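Local coordinates for oligopeptide-binding protein oppA (Lactococcus lactis, PDB 3DRF) that binds oligopeptides as the extracellular receptor of the OppABCDF ABC transporter and delivers them for uptake, at residues Leu140-Gly145 against Gln174-Lys179; Glu120-Thr125 against Tyr189-Val194; Trp136-Ala141 against Leu484-Ala489; Ser95-Ile100 against Val170-Phe175. All coordinates share one frame; numbering follows the deposited sequence.

Contact 1 of 4, residues Leu140-Gly145 against Gln174-Lys179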
loop_
_atom_site.group_PDB
_atom_site.type_symbol
_atom_site.label_atom_id
_atom_site.label_comp_id
_atom_site.label_asym_id
_atom_site.label_seq_id
_atom_site.Cartn_x
_atom_site.Cartn_y
_atom_site.Cartn_z
ATOM N N LEU A 140 2.918 -15.388 4.019
ATOM C CA LEU A 140 4.292 -15.896 4.289
ATOM C C LEU A 140 4.317 -17.231 5.051
ATOM O O LEU A 140 5.261 -17.919 5.012
ATOM C CB LEU A 140 5.108 -14.818 5.024
ATOM C CG LEU A 140 5.429 -13.596 4.100
ATOM C CD1 LEU A 140 6.157 -12.552 4.941
ATOM C CD2 LEU A 140 6.309 -13.980 2.880
ATOM N N ALA A 141 3.193 -17.576 5.706
ATOM C CA ALA A 141 3.042 -18.889 6.391
ATOM C C ALA A 141 3.052 -20.105 5.445
ATOM O O ALA A 141 3.251 -21.190 5.820
ATOM C CB ALA A 141 1.773 -18.878 7.248
ATOM N N ASN A 142 2.838 -19.810 4.164
ATOM C CA ASN A 142 2.843 -20.823 3.096
ATOM C C ASN A 142 4.231 -21.232 2.592
ATOM O O ASN A 142 4.328 -22.146 1.847
ATOM C CB ASN A 142 1.888 -20.374 1.946
ATOM C CG ASN A 142 1.875 -21.339 0.727
ATOM O OD1 ASN A 142 1.436 -22.436 0.826
ATOM N ND2 ASN A 142 2.352 -20.859 -0.386
ATOM N N ILE A 143 5.275 -20.579 3.076
ATOM C CA ILE A 143 6.662 -21.032 2.839
ATOM C C ILE A 143 7.053 -21.971 3.977
ATOM O O ILE A 143 6.977 -21.627 5.113
ATOM C CB ILE A 143 7.631 -19.833 2.720
ATOM C CG1 ILE A 143 7.333 -19.082 1.411
ATOM C CG2 ILE A 143 9.132 -20.356 2.695
ATOM C CD1 ILE A 143 8.106 -17.709 1.331
ATOM N N VAL A 144 7.434 -23.180 3.606
ATOM C CA VAL A 144 7.827 -24.197 4.594
ATOM C C VAL A 144 8.875 -23.629 5.553
ATOM O O VAL A 144 9.856 -23.085 5.141
ATOM C CB VAL A 144 8.356 -25.489 3.848
ATOM C CG1 VAL A 144 8.887 -26.497 4.859
ATOM C CG2 VAL A 144 7.185 -26.165 3.106
ATOM N N GLY A 145 8.607 -23.807 6.851
ATOM C CA GLY A 145 9.563 -23.358 7.868
ATOM C C GLY A 145 9.473 -21.875 8.276
ATOM O O GLY A 145 10.064 -21.463 9.237
ATOM N N GLN A 174 10.452 -23.349 -1.186
ATOM C CA GLN A 174 9.495 -24.449 -1.052
ATOM C C GLN A 174 8.215 -23.972 -0.388
ATOM O O GLN A 174 8.217 -23.553 0.735
ATOM C CB GLN A 174 10.132 -25.586 -0.203
ATOM C CG GLN A 174 9.216 -26.799 -0.007
ATOM C CD GLN A 174 8.984 -27.559 -1.314
ATOM O OE1 GLN A 174 9.895 -28.137 -1.798
ATOM N NE2 GLN A 174 7.777 -27.518 -1.851
ATOM N N PHE A 175 7.145 -24.143 -1.115
ATOM C CA PHE A 175 5.805 -23.813 -0.619
ATOM C C PHE A 175 5.093 -25.054 -0.079
ATOM O O PHE A 175 5.413 -26.133 -0.433
ATOM C CB PHE A 175 4.919 -23.221 -1.767
ATOM C CG PHE A 175 5.558 -21.998 -2.447
ATOM C CD1 PHE A 175 5.772 -20.848 -1.717
ATOM C CD2 PHE A 175 5.888 -22.039 -3.774
ATOM C CE1 PHE A 175 6.364 -19.724 -2.319
ATOM C CE2 PHE A 175 6.476 -20.908 -4.389
ATOM C CZ PHE A 175 6.726 -19.776 -3.621
ATOM N N LYS A 176 4.082 -24.804 0.731
ATOM C CA LYS A 176 3.054 -25.831 1.066
ATOM C C LYS A 176 2.129 -26.095 -0.138
ATOM O O LYS A 176 1.851 -27.212 -0.424
ATOM C CB LYS A 176 2.236 -25.412 2.295
ATOM C CG LYS A 176 3.093 -25.210 3.574
ATOM C CD LYS A 176 2.217 -24.718 4.750
ATOM C CE LYS A 176 3.111 -24.424 5.888
ATOM N NZ LYS A 176 2.296 -23.857 6.961
ATOM N N GLU A 177 1.644 -25.037 -0.761
ATOM C CA GLU A 177 0.865 -25.115 -1.976
ATOM C C GLU A 177 1.191 -23.929 -2.881
ATOM O O GLU A 177 1.565 -22.844 -2.465
ATOM C CB GLU A 177 -0.686 -25.069 -1.705
ATOM C CG GLU A 177 -1.238 -26.152 -0.736
ATOM C CD GLU A 177 -1.102 -27.570 -1.284
ATOM O OE1 GLU A 177 -0.832 -27.765 -2.439
ATOM O OE2 GLU A 177 -1.289 -28.465 -0.486
ATOM N N MET A 178 0.959 -24.174 -4.152
ATOM C CA MET A 178 0.945 -23.096 -5.138
ATOM C C MET A 178 -0.309 -22.255 -4.936
ATOM O O MET A 178 -1.284 -22.716 -4.403
ATOM C CB MET A 178 0.951 -23.667 -6.555
ATOM C CG MET A 178 2.123 -24.585 -6.849
ATOM S SD MET A 178 3.796 -23.853 -6.538
ATOM C CE MET A 178 4.105 -22.807 -8.011
ATOM N N LYS A 179 -0.210 -21.011 -5.358
ATOM C CA LYS A 179 -1.331 -20.076 -5.319
ATOM C C LYS A 179 -1.527 -19.492 -6.727
ATOM O O LYS A 179 -0.569 -19.276 -7.406
ATOM C CB LYS A 179 -1.037 -18.977 -4.268
ATOM C CG LYS A 179 -0.597 -19.511 -2.835
ATOM C CD LYS A 179 -1.805 -20.075 -2.087
ATOM C CE LYS A 179 -1.310 -20.757 -0.805
ATOM N NZ LYS A 179 -2.492 -21.279 -0.084
HETATM O O HOH W 1 -0.991 -22.812 1.979
#
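Asn142 reaches across to the backbone of Glu177 and reads both of its polar groups with one amide. With CG anti to the backbone N (chi1 177°), the amide comes alongside Glu177, where OD1 accepts from Glu177 N on an in-plane lone pair at 3.1 Å. ND2 donates to Glu177 O at 3.0 Å, close to its own amide plane. These two bonds, with a water between Asn142 OD1 and Lys179 NZ, fix the rotation of the amide. Its plane is turned only 1° from that of the Phe175 ring, and ND2 lies obliquely to that ring, 3.7 Å from Phe175 CD1. Ile143 CG1 meets the same ring at CE1, 3.9 Å away. The alkyl chain of Lys179 runs past Asn142 in the opposite direction, bringing its CE 3.6 Å from Asn142 CG. Lys176 is stretched out beyond CG and hands NZ to Ala141 O at 3.1 Å, tilted 28° from the carbonyl plane. Val144 CG2 lies beside Gln174 CG, the two side chains pointing the same way.

Backbone bonds from Lys176 N to Asn142 O and from Val144 N to Gln174 O flank a single beta bridge between Ile143 and Phe175. The loop ahead of helix 146-150 is thus joined to the chain leaving strand 170-174; Ile143 packs onto Tyr123 of helix 116-127, and Phe175 onto Ala98 of strand 97-102.

Contact 2 of 4, residues Glu120-Thr125 against Tyr189-Val194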
loop_
_atom_site.group_PDB
_atom_site.type_symbol
_atom_site.label_atom_id
_atom_site.label_comp_id
_atom_site.label_asym_id
_atom_site.label_seq_id
_atom_site.Cartn_x
_atom_site.Cartn_y
_atom_site.Cartn_z
ATOM N N GLU A 120 17.271 -14.213 0.458
ATOM C CA GLU A 120 16.782 -14.795 1.715
ATOM C C GLU A 120 16.755 -13.736 2.832
ATOM O O GLU A 120 15.857 -13.718 3.639
ATOM C CB GLU A 120 17.690 -16.015 2.097
ATOM C CG GLU A 120 17.246 -16.673 3.423
ATOM C CD GLU A 120 17.810 -16.010 4.705
ATOM O OE1 GLU A 120 18.687 -15.193 4.638
ATOM O OE2 GLU A 120 17.292 -16.418 5.754
ATOM N N PHE A 121 17.743 -12.838 2.838
ATOM C CA PHE A 121 17.800 -11.844 3.941
ATOM C C PHE A 121 16.571 -10.896 3.963
ATOM O O PHE A 121 16.124 -10.561 5.015
ATOM C CB PHE A 121 19.145 -11.054 3.907
ATOM C CG PHE A 121 19.357 -10.197 5.134
ATOM C CD1 PHE A 121 19.646 -8.858 5.000
ATOM C CD2 PHE A 121 19.250 -10.737 6.401
ATOM C CE1 PHE A 121 19.848 -8.074 6.104
ATOM C CE2 PHE A 121 19.463 -9.922 7.560
ATOM C CZ PHE A 121 19.734 -8.599 7.371
ATOM N N THR A 122 16.024 -10.568 2.782
ATOM C CA THR A 122 14.728 -9.827 2.704
ATOM C C THR A 122 13.656 -10.524 3.621
ATOM O O THR A 122 12.958 -9.890 4.360
ATOM C CB THR A 122 14.236 -9.874 1.274
ATOM O OG1 THR A 122 15.194 -9.113 0.468
ATOM C CG2 THR A 122 12.827 -9.239 1.172
ATOM N N TYR A 123 13.581 -11.855 3.548
ATOM C CA TYR A 123 12.570 -12.602 4.341
ATOM C C TYR A 123 12.822 -12.416 5.845
ATOM O O TYR A 123 11.904 -12.288 6.559
ATOM C CB TYR A 123 12.592 -14.083 4.004
ATOM C CG TYR A 123 11.999 -14.386 2.603
ATOM C CD1 TYR A 123 12.788 -14.277 1.447
ATOM C CD2 TYR A 123 10.650 -14.704 2.427
ATOM C CE1 TYR A 123 12.278 -14.550 0.168
ATOM C CE2 TYR A 123 10.117 -14.975 1.123
ATOM C CZ TYR A 123 10.947 -14.932 0.030
ATOM O OH TYR A 123 10.394 -15.187 -1.211
ATOM N N GLU A 124 14.082 -12.402 6.259
ATOM C CA GLU A 124 14.401 -12.208 7.656
ATOM C C GLU A 124 14.009 -10.811 8.102
ATOM O O GLU A 124 13.561 -10.630 9.172
ATOM C CB GLU A 124 15.913 -12.413 7.924
ATOM C CG GLU A 124 16.399 -13.904 7.604
ATOM C CD GLU A 124 17.805 -14.187 8.040
ATOM O OE1 GLU A 124 18.338 -13.348 8.686
ATOM O OE2 GLU A 124 18.331 -15.222 7.662
ATOM N N THR A 125 14.184 -9.814 7.233
ATOM C CA THR A 125 13.822 -8.436 7.643
ATOM C C THR A 125 12.341 -8.286 7.990
ATOM O O THR A 125 12.018 -7.465 8.766
ATOM C CB THR A 125 14.249 -7.343 6.645
ATOM O OG1 THR A 125 13.455 -7.424 5.430
ATOM C CG2 THR A 125 15.746 -7.395 6.327
ATOM N N TYR A 189 3.081 -14.130 -1.956
ATOM C CA TYR A 189 3.476 -15.506 -1.510
ATOM C C TYR A 189 4.983 -15.776 -1.620
ATOM O O TYR A 189 5.491 -16.589 -0.932
ATOM C CB TYR A 189 2.622 -16.569 -2.231
ATOM C CG TYR A 189 1.170 -16.536 -1.754
ATOM C CD1 TYR A 189 0.821 -17.105 -0.559
ATOM C CD2 TYR A 189 0.170 -15.876 -2.483
ATOM C CE1 TYR A 189 -0.491 -17.085 -0.082
ATOM C CE2 TYR A 189 -1.159 -15.820 -2.016
ATOM C CZ TYR A 189 -1.469 -16.434 -0.804
ATOM O OH TYR A 189 -2.743 -16.417 -0.278
ATOM N N PHE A 190 5.659 -15.056 -2.503
ATOM C CA PHE A 190 7.136 -14.971 -2.487
ATOM C C PHE A 190 7.475 -13.516 -2.743
ATOM O O PHE A 190 6.771 -12.805 -3.382
ATOM C CB PHE A 190 7.836 -15.953 -3.437
ATOM C CG PHE A 190 7.518 -15.754 -4.908
ATOM C CD1 PHE A 190 8.289 -14.895 -5.706
ATOM C CD2 PHE A 190 6.450 -16.462 -5.508
ATOM C CE1 PHE A 190 7.988 -14.745 -7.078
ATOM C CE2 PHE A 190 6.167 -16.292 -6.848
ATOM C CZ PHE A 190 6.914 -15.479 -7.639
ATOM N N LEU A 191 8.571 -13.103 -2.156
ATOM C CA LEU A 191 9.002 -11.693 -2.186
ATOM C C LEU A 191 9.868 -11.430 -3.421
ATOM O O LEU A 191 10.345 -12.330 -4.061
ATOM C CB LEU A 191 9.752 -11.319 -0.858
ATOM C CG LEU A 191 8.910 -11.554 0.441
ATOM C CD1 LEU A 191 9.737 -11.296 1.724
ATOM C CD2 LEU A 191 7.588 -10.669 0.409
ATOM N N GLU A 192 10.094 -10.147 -3.679
ATOM C CA GLU A 192 10.650 -9.741 -4.980
ATOM C C GLU A 192 11.769 -8.751 -4.877
ATOM O O GLU A 192 12.100 -8.136 -5.843
ATOM C CB GLU A 192 9.514 -9.156 -5.884
ATOM C CG GLU A 192 8.277 -10.089 -6.035
ATOM C CD GLU A 192 7.215 -9.535 -6.962
ATOM O OE1 GLU A 192 7.524 -8.854 -7.932
ATOM O OE2 GLU A 192 6.086 -9.831 -6.698
ATOM N N THR A 193 12.343 -8.596 -3.687
ATOM C CA THR A 193 13.461 -7.659 -3.465
ATOM C C THR A 193 14.625 -8.369 -2.777
ATOM O O THR A 193 14.456 -9.394 -2.217
ATOM C CB THR A 193 12.999 -6.446 -2.589
ATOM O OG1 THR A 193 12.564 -6.923 -1.303
ATOM C CG2 THR A 193 11.817 -5.691 -3.252
ATOM N N VAL A 194 15.788 -7.735 -2.877
ATOM C CA VAL A 194 17.019 -8.129 -2.159
ATOM C C VAL A 194 17.438 -7.044 -1.149
ATOM O O VAL A 194 17.116 -5.929 -1.266
ATOM C CB VAL A 194 18.205 -8.378 -3.172
ATOM C CG1 VAL A 194 18.032 -9.726 -3.874
ATOM C CG2 VAL A 194 18.347 -7.241 -4.211
HETATM O O HOH W 2 14.451 -6.356 0.644
#
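A buried helix-to-loop contact joins Thr122 and Tyr123, on helix 116-127, to the irregular segment 189-194 that leads toward helix 197-200. Leu191 points at the helix and slides past Tyr123, head against tail, so that its CD1 lies over one face of the phenol ring, 3.8 Å from the centroid and 18° off the ring normal: a CH-pi contact. Farther along the same ring, Tyr123 OH accepts from Leu191 N at 2.9 Å in a fairly straight bond (164° at the hydrogen). One residue therefore meets the tyrosine both as methyl over the face and as amide at the hydroxyl.

Thr122 holds the other end. Its OG1 lies beside its own backbone N, anti to the carbonyl carbon (chi1 -66°), and donates to Thr193 O at 2.8 Å from above the carbonyl plane. Its CG2 faces Leu191 CD1 at 3.8 Å. A water joins Thr122 OG1 to Thr193 OG1, the two threonine side chains crossing at about a right angle.

Tyr123 OH is also hydrogen-bonded to Tyr119 OH, one turn earlier. Helix hydroxyls thus partner the backbone of a loop without regular structure: Thr122 for Thr193 O, Tyr123 for Leu191 N and Tyr119 for Leu191 O.

Contact 3 of 4, residues Trp136-Ala141 against Leu484-Ala489; sequences WTDSLA and LFSAAA
Ser486 turns OG into the position between its backbone N and carbonyl carbon (chi1 68°), where it faces the amide of Asp138 and accepts from Asp138 N at 3.1 Å in a nearly straight bond (168° at the hydrogen). The same hydroxyl is hydrogen-bonded to Gln482 O, in helix 482-485. Asp138 returns the contact with CG beside its own backbone N (chi1 -74°). It is modelled in two conformers, so its carboxylate contacts are doubtful: in this one OD2 accepts from Ala488 N at 2.9 Å, from above the carboxylate plane, and Ala488 CB lies over the same side, 3.4 Å from Asp138 OD2.

On the other flank, Trp136 brings the pyrrole part of its indole to the same alanine: NE1 lies 3.7 Å from Ala488 CB, and Ala488 O is at the ring edge, 3.5 Å from Trp136 CD1. Ala489 CA adds a CA-H...O contact to Trp136 O at 3.3 Å. Residues 486-489 form a type I beta turn. Thr137 closes an ST turn by accepting from Ser139 N, and Asp483 bonds the hydroxyls of both Thr137 and Ser139.

The turn follows helix 482-485, whose Leu484 packs on the bound peptide, and Asn319 and Tyr312 bond its carbonyls. The contact joins segments over 340 residues apart, consistent with lobes brought together in the closed Venus fly-trap, and Trp136 stacks on His150 of helix 146-150.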
loop_
_atom_site.group_PDB
_atom_site.type_symbol
_atom_site.label_atom_id
_atom_site.label_comp_id
_atom_site.label_asym_id
_atom_site.label_seq_id
_atom_site.Cartn_x
_atom_site.Cartn_y
_atom_site.Cartn_z
ATOM N N TRP A 136 4.392 -8.659 8.283
ATOM C CA TRP A 136 4.002 -10.061 8.466
ATOM C C TRP A 136 2.530 -10.229 7.964
ATOM O O TRP A 136 1.714 -9.339 8.057
ATOM C CB TRP A 136 4.179 -10.514 9.963
ATOM C CG TRP A 136 3.895 -12.029 10.100
ATOM C CD1 TRP A 136 2.802 -12.561 10.642
ATOM C CD2 TRP A 136 4.675 -13.147 9.570
ATOM N NE1 TRP A 136 2.843 -13.948 10.550
ATOM C CE2 TRP A 136 3.962 -14.316 9.855
ATOM C CE3 TRP A 136 5.891 -13.247 8.866
ATOM C CZ2 TRP A 136 4.432 -15.585 9.502
ATOM C CZ3 TRP A 136 6.344 -14.481 8.513
ATOM C CH2 TRP A 136 5.646 -15.632 8.838
ATOM N N THR A 137 2.248 -11.418 7.447
ATOM C CA THR A 137 0.964 -11.687 6.804
ATOM C C THR A 137 0.831 -13.209 6.701
ATOM O O THR A 137 1.782 -13.892 6.694
ATOM C CB THR A 137 0.916 -11.031 5.401
ATOM O OG1 THR A 137 -0.199 -11.624 4.717
ATOM C CG2 THR A 137 2.263 -11.236 4.575
ATOM N N ASP A 138 -0.390 -13.712 6.643
ATOM C CA ASP A 138 -0.562 -15.155 6.463
ATOM C C ASP A 138 -0.061 -15.670 5.106
ATOM O O ASP A 138 0.131 -16.865 4.941
ATOM C CB ASP A 138 -2.015 -15.563 6.698
ATOM C CG ASP A 138 -2.374 -15.549 8.163
ATOM O OD1 ASP A 138 -1.742 -16.334 8.891
ATOM O OD2 ASP A 138 -3.260 -14.764 8.576
ATOM N N SER A 139 0.188 -14.781 4.145
ATOM C CA SER A 139 0.770 -15.272 2.857
ATOM C C SER A 139 2.133 -15.935 3.100
ATOM O O SER A 139 2.465 -16.902 2.473
ATOM C CB SER A 139 0.985 -14.109 1.896
ATOM O OG SER A 139 -0.244 -13.394 1.616
ATOM N N LEU A 140 2.918 -15.388 4.019
ATOM C CA LEU A 140 4.292 -15.896 4.289
ATOM C C LEU A 140 4.317 -17.231 5.051
ATOM O O LEU A 140 5.261 -17.919 5.012
ATOM C CB LEU A 140 5.108 -14.818 5.024
ATOM C CG LEU A 140 5.429 -13.596 4.100
ATOM C CD1 LEU A 140 6.157 -12.552 4.941
ATOM C CD2 LEU A 140 6.309 -13.980 2.880
ATOM N N ALA A 141 3.193 -17.576 5.706
ATOM C CA ALA A 141 3.042 -18.889 6.391
ATOM C C ALA A 141 3.052 -20.105 5.445
ATOM O O ALA A 141 3.251 -21.190 5.820
ATOM C CB ALA A 141 1.773 -18.878 7.248
ATOM N N LEU A 484 -3.592 -7.189 3.195
ATOM C CA LEU A 484 -4.346 -6.114 3.880
ATOM C C LEU A 484 -5.169 -6.606 5.082
ATOM O O LEU A 484 -5.319 -5.891 6.033
ATOM C CB LEU A 484 -5.303 -5.462 2.886
ATOM C CG LEU A 484 -4.705 -4.764 1.648
ATOM C CD1 LEU A 484 -5.817 -4.042 0.905
ATOM C CD2 LEU A 484 -3.592 -3.733 2.001
ATOM N N PHE A 485 -5.734 -7.803 4.987
ATOM C CA PHE A 485 -6.791 -8.221 5.935
ATOM C C PHE A 485 -6.585 -9.576 6.635
ATOM O O PHE A 485 -7.324 -9.903 7.492
ATOM C CB PHE A 485 -8.133 -8.235 5.227
ATOM C CG PHE A 485 -8.566 -6.856 4.759
ATOM C CD1 PHE A 485 -8.762 -5.811 5.653
ATOM C CD2 PHE A 485 -8.740 -6.643 3.425
ATOM C CE1 PHE A 485 -9.118 -4.563 5.205
ATOM C CE2 PHE A 485 -9.114 -5.357 2.922
ATOM C CZ PHE A 485 -9.295 -4.332 3.812
ATOM N N SER A 486 -5.567 -10.331 6.275
ATOM C CA SER A 486 -5.390 -11.652 6.929
ATOM C C SER A 486 -5.174 -11.478 8.447
ATOM O O SER A 486 -4.645 -10.512 8.924
ATOM C CB SER A 486 -4.267 -12.496 6.266
ATOM O OG SER A 486 -2.959 -11.934 6.472
ATOM N N ALA A 487 -5.599 -12.507 9.159
ATOM C CA ALA A 487 -5.618 -12.497 10.604
ATOM C C ALA A 487 -4.244 -12.158 11.223
ATOM O O ALA A 487 -4.208 -11.540 12.226
ATOM C CB ALA A 487 -6.123 -13.844 11.122
ATOM N N ALA A 488 -3.170 -12.618 10.582
ATOM C CA ALA A 488 -1.814 -12.366 11.118
ATOM C C ALA A 488 -1.193 -11.009 10.750
ATOM O O ALA A 488 -0.158 -10.703 11.231
ATOM C CB ALA A 488 -0.868 -13.467 10.636
ATOM N N ALA A 489 -1.857 -10.218 9.917
ATOM C CA ALA A 489 -1.271 -8.987 9.393
ATOM C C ALA A 489 -1.573 -7.742 10.244
ATOM O O ALA A 489 -2.700 -7.391 10.353
ATOM C CB ALA A 489 -1.864 -8.723 7.965
#

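Contact 4 of 4, residues Ser95-Ile100 against Val170-Phe175; sequences SKTATI and VIKVQF
Ala98 CB rests against the far end of the Phe175 ring, 3.7 Å from its CE2, and the ring also lies obliquely against Lys96 O and the Thr97-Ala98 peptide. Phe175 gets there because its CG lies anti to the carbonyl carbon (chi1 -55°), which lays the ring against Ala98 of strand 97-102. On the same side of the sheet, Ile100 crosses two neighbours: its CD1 meets Val173 CG2 and its CG2 meets Ile171 CD1, each at 3.9 Å. Tyr119 of helix 116-127 covers all three of these aliphatic side chains. The other side carries Thr97, Thr99, Lys172 and Gln174; there Thr97 CG2 touches Gln174 OE1 at 3.5 Å.

The two strands are antiparallel neighbours, 166° apart in direction, in a sheet of four strands. Ala98 with Val173 and Ile100 with Ile171 are hydrogen-bonded pairs; Thr97 with Gln174 and Thr99 with Lys172 are non-hydrogen-bonded ones. Past the last pair, Phe175 N still bonds Lys96 O at 3.0 Å. Lys96 and Thr97 form a G1 beta bulge opposite Asp92, which turns the chain in from strand 87-92.

Here Gln174, bent at its second torsion, sends NE2 straight to Ser95 O (3.0 Å, 176° at the hydrogen), and a water spans Ser95 O and Gln174 OE1. Lys96 NZ forms a salt bridge with Glu177 OE1. The apolar side chains of Ile100, Ile171 and Val173 thus pack against helix 116-127, whereas at the turn end, where the regular ladder stops, an amide, a water and a charge pair take over.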
loop_
_atom_site.group_PDB
_atom_site.type_symbol
_atom_site.label_atom_id
_atom_site.label_comp_id
_atom_site.label_asym_id
_atom_site.label_seq_id
_atom_site.Cartn_x
_atom_site.Cartn_y
_atom_site.Cartn_z
ATOM N N SER A 95 6.552 -29.916 -7.852
ATOM C CA SER A 95 7.402 -29.827 -6.672
ATOM C C SER A 95 6.881 -28.770 -5.672
ATOM O O SER A 95 7.245 -28.825 -4.525
ATOM C CB SER A 95 8.857 -29.458 -7.064
ATOM O OG SER A 95 9.434 -30.516 -7.826
ATOM N N LYS A 96 6.074 -27.832 -6.144
ATOM C CA LYS A 96 5.528 -26.685 -5.363
ATOM C C LYS A 96 6.650 -25.729 -4.924
ATOM O O LYS A 96 6.767 -25.418 -3.811
ATOM C CB LYS A 96 4.659 -27.183 -4.186
ATOM C CG LYS A 96 3.600 -28.207 -4.623
ATOM C CD LYS A 96 2.579 -28.601 -3.509
ATOM C CE LYS A 96 1.600 -29.639 -4.029
ATOM N NZ LYS A 96 0.686 -30.051 -2.907
ATOM N N THR A 97 7.455 -25.337 -5.904
ATOM C CA THR A 97 8.583 -24.450 -5.647
ATOM C C THR A 97 8.591 -23.244 -6.624
ATOM O O THR A 97 8.010 -23.237 -7.669
ATOM C CB THR A 97 9.946 -25.197 -5.744
ATOM O OG1 THR A 97 10.090 -25.665 -7.079
ATOM C CG2 THR A 97 9.999 -26.432 -4.833
ATOM N N ALA A 98 9.248 -22.186 -6.164
ATOM C CA ALA A 98 9.741 -21.081 -7.007
ATOM C C ALA A 98 11.279 -21.120 -6.945
ATOM O O ALA A 98 11.862 -21.244 -5.889
ATOM C CB ALA A 98 9.217 -19.713 -6.525
ATOM N N THR A 99 11.894 -21.010 -8.104
ATOM C CA THR A 99 13.339 -20.941 -8.203
ATOM C C THR A 99 13.698 -19.596 -8.817
ATOM O O THR A 99 13.302 -19.297 -9.926
ATOM C CB THR A 99 13.882 -22.081 -9.072
ATOM O OG1 THR A 99 13.479 -23.317 -8.507
ATOM C CG2 THR A 99 15.413 -22.049 -9.094
ATOM N N ILE A 100 14.461 -18.816 -8.052
ATOM C CA ILE A 100 14.859 -17.461 -8.432
ATOM C C ILE A 100 16.330 -17.522 -8.881
ATOM O O ILE A 100 17.157 -18.011 -8.173
ATOM C CB ILE A 100 14.695 -16.459 -7.221
ATOM C CG1 ILE A 100 13.225 -16.245 -6.820
ATOM C CG2 ILE A 100 15.304 -15.127 -7.581
ATOM C CD1 ILE A 100 12.632 -17.371 -5.976
ATOM N N VAL A 170 21.357 -18.549 -7.139
ATOM C CA VAL A 170 20.088 -19.328 -7.210
ATOM C C VAL A 170 19.495 -19.559 -5.820
ATOM O O VAL A 170 20.148 -19.904 -4.909
ATOM C CB VAL A 170 20.314 -20.699 -7.933
ATOM C CG1 VAL A 170 18.960 -21.460 -8.133
ATOM C CG2 VAL A 170 21.055 -20.505 -9.295
ATOM N N ILE A 171 18.193 -19.329 -5.732
ATOM C CA ILE A 171 17.417 -19.596 -4.521
ATOM C C ILE A 171 16.186 -20.460 -4.855
ATOM O O ILE A 171 15.459 -20.176 -5.726
ATOM C CB ILE A 171 16.903 -18.280 -3.857
ATOM C CG1 ILE A 171 18.038 -17.230 -3.800
ATOM C CG2 ILE A 171 16.440 -18.631 -2.403
ATOM C CD1 ILE A 171 17.951 -16.144 -4.970
ATOM N N LYS A 172 16.027 -21.530 -4.110
ATOM C CA LYS A 172 14.825 -22.369 -4.177
ATOM C C LYS A 172 13.933 -22.057 -2.978
ATOM O O LYS A 172 14.346 -22.135 -1.850
ATOM C CB LYS A 172 15.214 -23.858 -4.091
ATOM C CG LYS A 172 14.036 -24.843 -4.153
ATOM C CD LYS A 172 14.538 -26.319 -3.935
ATOM C CE LYS A 172 13.523 -27.101 -3.080
ATOM N NZ LYS A 172 13.977 -28.531 -2.866
ATOM N N VAL A 173 12.690 -21.743 -3.245
ATOM C CA VAL A 173 11.655 -21.518 -2.203
ATOM C C VAL A 173 10.587 -22.618 -2.274
ATOM O O VAL A 173 9.977 -22.830 -3.271
ATOM C CB VAL A 173 10.968 -20.133 -2.381
ATOM C CG1 VAL A 173 9.914 -19.899 -1.281
ATOM C CG2 VAL A 173 12.053 -19.002 -2.468
ATOM N N GLN A 174 10.452 -23.349 -1.186
ATOM C CA GLN A 174 9.495 -24.449 -1.052
ATOM C C GLN A 174 8.215 -23.972 -0.388
ATOM O O GLN A 174 8.217 -23.553 0.735
ATOM C CB GLN A 174 10.132 -25.586 -0.203
ATOM C CG GLN A 174 9.216 -26.799 -0.007
ATOM C CD GLN A 174 8.984 -27.559 -1.314
ATOM O OE1 GLN A 174 9.895 -28.137 -1.798
ATOM N NE2 GLN A 174 7.777 -27.518 -1.851
ATOM N N PHE A 175 7.145 -24.143 -1.115
ATOM C CA PHE A 175 5.805 -23.813 -0.619
ATOM C C PHE A 175 5.093 -25.054 -0.079
ATOM O O PHE A 175 5.413 -26.133 -0.433
ATOM C CB PHE A 175 4.919 -23.221 -1.767
ATOM C CG PHE A 175 5.558 -21.998 -2.447
ATOM C CD1 PHE A 175 5.772 -20.848 -1.717
ATOM C CD2 PHE A 175 5.888 -22.039 -3.774
ATOM C CE1 PHE A 175 6.364 -19.724 -2.319
ATOM C CE2 PHE A 175 6.476 -20.908 -4.389
ATOM C CZ PHE A 175 6.726 -19.776 -3.621
HETATM O O HOH W 3 8.878 -30.597 -3.165
#

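From the N terminus, strand 97-102 comes first, and contact 4 closes a long loop by pairing it with strand 170-174. Helix 116-127 lies inside that loop, but its partner in contact 2, residues 189-194, lies beyond it, so contacts 2 and 4 cross. Contact 1 lies wholly within the span of contact 2, ends on the same stretch as contact 4 through Gln174 and Phe175, and touches contact 2 where Ile143 meets Tyr123. Contact 3 starts from the same loop as contact 1, sharing Leu140 and Ala141, yet runs to residues 484-489, crossing contacts 2 and 4. Sheet, helix and loops thus form one cluster, linked by contact 3 to the turn after helix 482-485.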